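Local coordinates for serpin B3 (PDB 4ZK3), which belongs to the serpin family of serine protease inhibitors and probably gives rise to the psoriasis-associated Pso p27, which forms large aggregates, at residues K239-I244 against F371-N376; T90-S95 against T378-F383. One frame throughout, in Å; residues are numbered along the deposited sequence.

Interaction 1. Residues K239-I244 against F371-N376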
loop_
_atom_site.group_PDB
_atom_site.type_symbol
_atom_site.label_atom_id
_atom_site.label_comp_id
_atom_site.label_asym_id
_atom_site.label_seq_id
_atom_site.Cartn_x
_atom_site.Cartn_y
_atom_site.Cartn_z
ATOM N N LYS A 239 1.072 -12.022 16.700
ATOM C CA LYS A 239 2.164 -12.173 15.757
ATOM C C LYS A 239 1.733 -12.549 14.323
ATOM O O LYS A 239 2.533 -13.061 13.562
ATOM C CB LYS A 239 3.204 -13.176 16.263
ATOM C CG LYS A 239 3.836 -12.878 17.633
ATOM C CD LYS A 239 4.948 -13.912 17.907
ATOM C CE LYS A 239 5.124 -14.275 19.367
ATOM N NZ LYS A 239 5.826 -13.154 20.041
ATOM N N ASP A 240 0.524 -12.250 13.902
ATOM C CA ASP A 240 0.205 -12.488 12.471
ATOM C C ASP A 240 0.839 -11.417 11.545
ATOM O O ASP A 240 1.143 -11.686 10.340
ATOM C CB ASP A 240 -1.310 -12.582 12.287
ATOM C CG ASP A 240 -1.877 -13.893 12.894
ATOM O OD1 ASP A 240 -1.048 -14.793 13.170
ATOM O OD2 ASP A 240 -3.087 -13.955 13.149
ATOM N N LEU A 241 1.002 -10.226 12.133
ATOM C CA LEU A 241 1.509 -9.066 11.460
ATOM C C LEU A 241 2.568 -8.364 12.310
ATOM O O LEU A 241 2.601 -8.502 13.528
ATOM C CB LEU A 241 0.358 -8.123 11.162
ATOM C CG LEU A 241 -0.618 -8.610 10.087
ATOM C CD1 LEU A 241 -1.942 -8.968 10.712
ATOM C CD2 LEU A 241 -0.833 -7.529 9.024
ATOM N N SER A 242 3.471 -7.663 11.642
ATOM C CA SER A 242 4.472 -6.850 12.335
ATOM C C SER A 242 4.706 -5.537 11.603
ATOM O O SER A 242 4.471 -5.423 10.422
ATOM C CB SER A 242 5.795 -7.570 12.360
ATOM O OG SER A 242 5.790 -8.658 13.202
ATOM N N MET A 243 5.250 -4.567 12.315
ATOM C CA MET A 243 5.697 -3.327 11.708
ATOM C C MET A 243 7.208 -3.437 11.774
ATOM O O MET A 243 7.755 -3.686 12.842
ATOM C CB MET A 243 5.254 -2.077 12.464
ATOM C CG MET A 243 5.871 -0.790 11.882
ATOM S SD MET A 243 5.237 0.793 12.465
ATOM C CE MET A 243 3.653 0.952 11.650
ATOM N N ILE A 244 7.843 -3.281 10.637
ATOM C CA ILE A 244 9.335 -3.308 10.556
ATOM C C ILE A 244 9.775 -1.881 10.371
ATOM O O ILE A 244 9.172 -1.165 9.550
ATOM C CB ILE A 244 9.798 -4.077 9.321
ATOM C CG1 ILE A 244 9.273 -5.488 9.373
ATOM C CG2 ILE A 244 11.331 -4.023 9.152
ATOM C CD1 ILE A 244 9.516 -6.190 10.650
ATOM N N PHE A 371 9.373 2.504 7.222
ATOM C CA PHE A 371 8.647 1.556 8.017
ATOM C C PHE A 371 7.693 0.843 7.087
ATOM O O PHE A 371 7.303 1.378 6.004
ATOM C CB PHE A 371 7.956 2.251 9.210
ATOM C CG PHE A 371 6.883 3.245 8.792
ATOM C CD1 PHE A 371 7.222 4.546 8.407
ATOM C CD2 PHE A 371 5.538 2.893 8.785
ATOM C CE1 PHE A 371 6.270 5.471 7.981
ATOM C CE2 PHE A 371 4.562 3.819 8.334
ATOM C CZ PHE A 371 4.947 5.108 7.918
ATOM N N PHE A 372 7.279 -0.342 7.495
ATOM C CA PHE A 372 6.254 -1.067 6.754
ATOM C C PHE A 372 5.542 -2.055 7.626
ATOM O O PHE A 372 6.048 -2.423 8.698
ATOM C CB PHE A 372 6.814 -1.712 5.484
ATOM C CG PHE A 372 7.837 -2.776 5.712
ATOM C CD1 PHE A 372 7.455 -4.095 5.885
ATOM C CD2 PHE A 372 9.201 -2.465 5.677
ATOM C CE1 PHE A 372 8.424 -5.076 6.038
ATOM C CE2 PHE A 372 10.178 -3.434 5.851
ATOM C CZ PHE A 372 9.794 -4.762 6.004
ATOM N N ILE A 373 4.338 -2.424 7.169
ATOM C CA ILE A 373 3.505 -3.378 7.851
ATOM C C ILE A 373 3.449 -4.627 6.980
ATOM O O ILE A 373 3.027 -4.582 5.827
ATOM C CB ILE A 373 2.111 -2.826 8.165
ATOM C CG1 ILE A 373 2.205 -1.654 9.165
ATOM C CG2 ILE A 373 1.201 -3.928 8.723
ATOM C CD1 ILE A 373 0.949 -0.816 9.234
ATOM N N ARG A 374 3.828 -5.743 7.575
ATOM C CA ARG A 374 3.971 -7.018 6.927
ATOM C C ARG A 374 3.042 -8.062 7.526
ATOM O O ARG A 374 2.951 -8.186 8.750
ATOM C CB ARG A 374 5.407 -7.490 7.120
ATOM C CG ARG A 374 5.760 -8.798 6.396
ATOM C CD ARG A 374 7.253 -9.142 6.636
ATOM N NE ARG A 374 7.495 -9.528 8.042
ATOM C CZ ARG A 374 8.695 -9.527 8.654
ATOM N NH1 ARG A 374 9.819 -9.185 8.014
ATOM N NH2 ARG A 374 8.772 -9.907 9.932
ATOM N N GLN A 375 2.435 -8.869 6.654
ATOM C CA GLN A 375 1.704 -10.097 7.072
ATOM C C GLN A 375 2.742 -11.233 7.138
ATOM O O GLN A 375 3.413 -11.566 6.149
ATOM C CB GLN A 375 0.492 -10.345 6.218
ATOM C CG GLN A 375 0.237 -11.764 5.770
ATOM C CD GLN A 375 -0.858 -12.433 6.484
ATOM O OE1 GLN A 375 -1.964 -11.918 6.575
ATOM N NE2 GLN A 375 -0.584 -13.617 6.957
ATOM N N ASN A 376 2.965 -11.762 8.334
ATOM C CA ASN A 376 4.186 -12.599 8.505
ATOM C C ASN A 376 4.176 -13.995 7.792
ATOM O O ASN A 376 5.152 -14.385 7.189
ATOM C CB ASN A 376 4.501 -12.753 9.999
ATOM C CG ASN A 376 4.917 -11.441 10.657
ATOM O OD1 ASN A 376 5.615 -10.615 10.085
ATOM N ND2 ASN A 376 4.544 -11.290 11.865
#
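Ile-244 and Phe-372 make the tight end of this contact, their side chains lying alongside each other and pointing the same way. CB of Ile-244 stands over one face of the Phe-372 ring, 3.4 Å from CZ, in a CH-pi contact displaced toward the rim. CG of Phe-372 sits between its backbone N and carbonyl carbon (chi1 64°), which swings the ring against Ile-244. Beyond it, CD1 of Ile-244 lies over one face of the Arg-374 guanidinium, 3.9 Å from NH2. On the reverse face, CE of Met-243 touches both CG1 of Ile-373 and CD2 of Phe-371, 3.9 Å from each, with its sulfur in an oblique Met-aromatic contact with the Phe-371 ring. Strands 241-248 and 369-375 run antiparallel here as neighbours in what is, by serpin topology, beta-sheet B. Two hydrogen-bonded pairs join them, Ser-242 with Arg-374 and Ile-244 with Phe-372; in the first, Arg-374 N reaches Ser-242 O at 2.9 Å. Beyond Leu-241, side-chain packing yields to polar bonding. There the partly exposed Asn-376 bonds through its backbone N to Asp-240 O (2.7 Å), while ND2 donates to both Ser-242 OG and Lys-239 O at 3.2 Å each, the second from above the carbonyl plane. Its OD1 accepts NE and NH2 of Arg-374 side-on, so the amide is held at both ends. Glu-233 also bonds Ser-242 OG, and Thr-270 O takes NH1 of Arg-374. On the looser, solvent side, the exposed Lys-239 chain leads away from the strands to a salt bridge with Glu-187.

Interaction 2. Residues T90-S95 against T378-F383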
loop_
_atom_site.group_PDB
_atom_site.type_symbol
_atom_site.label_atom_id
_atom_site.label_comp_id
_atom_site.label_asym_id
_atom_site.label_seq_id
_atom_site.Cartn_x
_atom_site.Cartn_y
_atom_site.Cartn_z
ATOM N N THR A 90 -7.559 -14.144 0.370
ATOM C CA THR A 90 -8.196 -14.944 1.430
ATOM C C THR A 90 -7.502 -14.717 2.776
ATOM O O THR A 90 -8.158 -14.535 3.795
ATOM C CB THR A 90 -8.107 -16.465 1.141
ATOM O OG1 THR A 90 -8.335 -16.716 -0.236
ATOM C CG2 THR A 90 -9.151 -17.246 1.940
ATOM N N GLU A 91 -6.172 -14.732 2.756
ATOM C CA GLU A 91 -5.350 -14.577 3.972
ATOM C C GLU A 91 -5.452 -13.197 4.582
ATOM O O GLU A 91 -5.360 -12.997 5.771
ATOM C CB GLU A 91 -3.900 -14.817 3.617
ATOM C CG GLU A 91 -3.624 -16.186 3.018
ATOM C CD GLU A 91 -3.309 -17.208 4.071
ATOM O OE1 GLU A 91 -2.421 -18.048 3.801
ATOM O OE2 GLU A 91 -3.927 -17.143 5.169
ATOM N N PHE A 92 -5.705 -12.234 3.733
ATOM C CA PHE A 92 -5.787 -10.869 4.147
ATOM C C PHE A 92 -7.174 -10.503 4.653
ATOM O O PHE A 92 -7.517 -9.295 4.672
ATOM C CB PHE A 92 -5.430 -9.960 2.950
ATOM C CG PHE A 92 -4.037 -10.124 2.421
ATOM C CD1 PHE A 92 -3.066 -10.810 3.112
ATOM C CD2 PHE A 92 -3.711 -9.546 1.217
ATOM C CE1 PHE A 92 -1.779 -10.928 2.605
ATOM C CE2 PHE A 92 -2.434 -9.667 0.677
ATOM C CZ PHE A 92 -1.450 -10.342 1.384
ATOM N N ASN A 93 -8.044 -11.479 4.939
ATOM C CA ASN A 93 -9.369 -11.117 5.516
ATOM C C ASN A 93 -9.439 -11.967 6.753
ATOM O O ASN A 93 -9.744 -13.162 6.656
ATOM C CB ASN A 93 -10.584 -11.424 4.620
ATOM C CG ASN A 93 -10.791 -10.409 3.528
ATOM O OD1 ASN A 93 -10.492 -10.673 2.359
ATOM N ND2 ASN A 93 -11.293 -9.263 3.883
ATOM N N LYS A 94 -9.028 -11.389 7.879
ATOM C CA LYS A 94 -9.010 -12.092 9.153
ATOM C C LYS A 94 -9.066 -11.077 10.284
ATOM O O LYS A 94 -8.422 -10.006 10.230
ATOM C CB LYS A 94 -7.758 -12.955 9.253
ATOM C CG LYS A 94 -7.737 -13.788 10.530
ATOM C CD LYS A 94 -6.515 -14.692 10.616
ATOM C CE LYS A 94 -6.693 -15.690 11.747
ATOM N NZ LYS A 94 -5.343 -16.015 12.304
ATOM N N SER A 95 -9.886 -11.401 11.279
ATOM C CA SER A 95 -10.044 -10.610 12.483
ATOM C C SER A 95 -9.905 -11.523 13.684
ATOM O O SER A 95 -10.377 -12.649 13.650
ATOM C CB SER A 95 -11.425 -9.936 12.542
ATOM O OG SER A 95 -11.427 -8.707 11.805
ATOM N N THR A 378 2.517 -14.996 5.048
ATOM C CA THR A 378 2.636 -14.845 3.606
ATOM C C THR A 378 3.787 -14.031 3.209
ATOM O O THR A 378 4.046 -13.883 2.023
ATOM C CB THR A 378 1.405 -14.179 3.024
ATOM O OG1 THR A 378 1.285 -12.835 3.522
ATOM C CG2 THR A 378 0.173 -14.977 3.412
ATOM N N ASN A 379 4.451 -13.421 4.183
ATOM C CA ASN A 379 5.533 -12.484 3.879
ATOM C C ASN A 379 5.211 -11.265 2.922
ATOM O O ASN A 379 6.015 -10.847 2.041
ATOM C CB ASN A 379 6.709 -13.292 3.367
ATOM C CG ASN A 379 8.026 -12.639 3.705
ATOM O OD1 ASN A 379 8.277 -12.220 4.835
ATOM N ND2 ASN A 379 8.886 -12.561 2.717
ATOM N N SER A 380 4.024 -10.734 3.071
ATOM C CA SER A 380 3.516 -9.711 2.178
ATOM C C SER A 380 3.590 -8.341 2.830
ATOM O O SER A 380 3.163 -8.176 3.983
ATOM C CB SER A 380 2.073 -10.011 1.832
ATOM O OG SER A 380 2.053 -11.249 1.177
ATOM N N ILE A 381 4.085 -7.360 2.095
ATOM C CA ILE A 381 4.143 -5.993 2.618
ATOM C C ILE A 381 2.875 -5.305 2.184
ATOM O O ILE A 381 2.645 -5.072 0.981
ATOM C CB ILE A 381 5.425 -5.297 2.188
ATOM C CG1 ILE A 381 6.643 -6.132 2.705
ATOM C CG2 ILE A 381 5.457 -3.885 2.792
ATOM C CD1 ILE A 381 7.982 -5.506 2.310
ATOM N N LEU A 382 2.013 -5.058 3.161
ATOM C CA LEU A 382 0.693 -4.467 2.913
ATOM C C LEU A 382 0.749 -2.936 2.768
ATOM O O LEU A 382 -0.074 -2.359 2.020
ATOM C CB LEU A 382 -0.249 -4.826 4.060
ATOM C CG LEU A 382 -0.445 -6.344 4.299
ATOM C CD1 LEU A 382 -1.251 -6.614 5.538
ATOM C CD2 LEU A 382 -0.964 -7.125 3.146
ATOM N N PHE A 383 1.659 -2.317 3.526
ATOM C CA PHE A 383 1.775 -0.870 3.580
ATOM C C PHE A 383 3.243 -0.550 3.764
ATOM O O PHE A 383 3.975 -1.293 4.471
ATOM C CB PHE A 383 1.040 -0.225 4.791
ATOM C CG PHE A 383 -0.469 -0.511 4.873
ATOM C CD1 PHE A 383 -1.411 0.306 4.245
ATOM C CD2 PHE A 383 -0.915 -1.607 5.643
ATOM C CE1 PHE A 383 -2.783 0.040 4.398
ATOM C CE2 PHE A 383 -2.269 -1.915 5.744
ATOM C CZ PHE A 383 -3.210 -1.082 5.127
#
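Phe-92, the first residue to leave helical geometry after helix 81-91, points its ring at strand 380-387, where Leu-382 and Ser-380 receive it in different ways. Leu-382 comes over a face: its CD2 methyl lies nearly on the ring normal, 14° off it and 3.8 Å from the centroid, a CH-pi contact in which the two side chains cross at a slant. At the rim, Ser-380 OG lies in the ring plane, 3.6 Å from CZ, while Ser-380 CB approaches CZ obliquely at 3.6 Å. Thr-378 OG1 takes an edge place near CE1; it is hydrogen-bonded to Ser-380 OG (2.9 Å, either could donate), although the position of OG1 is less sure. With CG beside the backbone N (chi1 -62°), the Phe-92 ring is carried so that CZ and CE1 lead toward Ser-380 and Thr-378. Nearby, Glu-91 and Thr-378 slide past each other in opposite directions, CG and OE1 of Glu-91 both 4.0 Å from CG2 of Thr-378. Two bulges interrupt the pairing with strand 369-375: Asn-379 and Ser-380 both face Gln-375 in a G1 bulge, and Leu-382 and Phe-383 both face Ile-373 in a classic bulge. Phe-92 also touches Gln-375 and Ile-103, the latter on strand 99-110, so its ring fills the join between the helix end, sheet B and, by serpin topology, sheet A. The contact probably rests mainly on dispersion over the ring face, with the hydroxyl oxygens perhaps favoured by the slightly positive ring hydrogens; no hydrogen bond crosses between the segments to give it direction.

Followed from the N terminus, the chain first passes residues 90-95, at the end of helix 81-91, and the partner 378-383 arrives after 282 intervening residues. Within that long loop lies the shorter one of interaction 1, opened at 239-244 and closed at 371-376, so the two contacts nest and do not cross. A single residue, Lys-377, parts the two closing segments, which belong to consecutive antiparallel strands; a probable bond from Gln-375 N to Ser-380 O joins them. The opening segments are tied as well, Lys-94 NZ of one forming a salt bridge with Asp-240 OD2 of the other. Together the contacts link the helix end, through strand 380-387, to the adjacent strands 369-375 and 241-248 of what is by serpin topology sheet B.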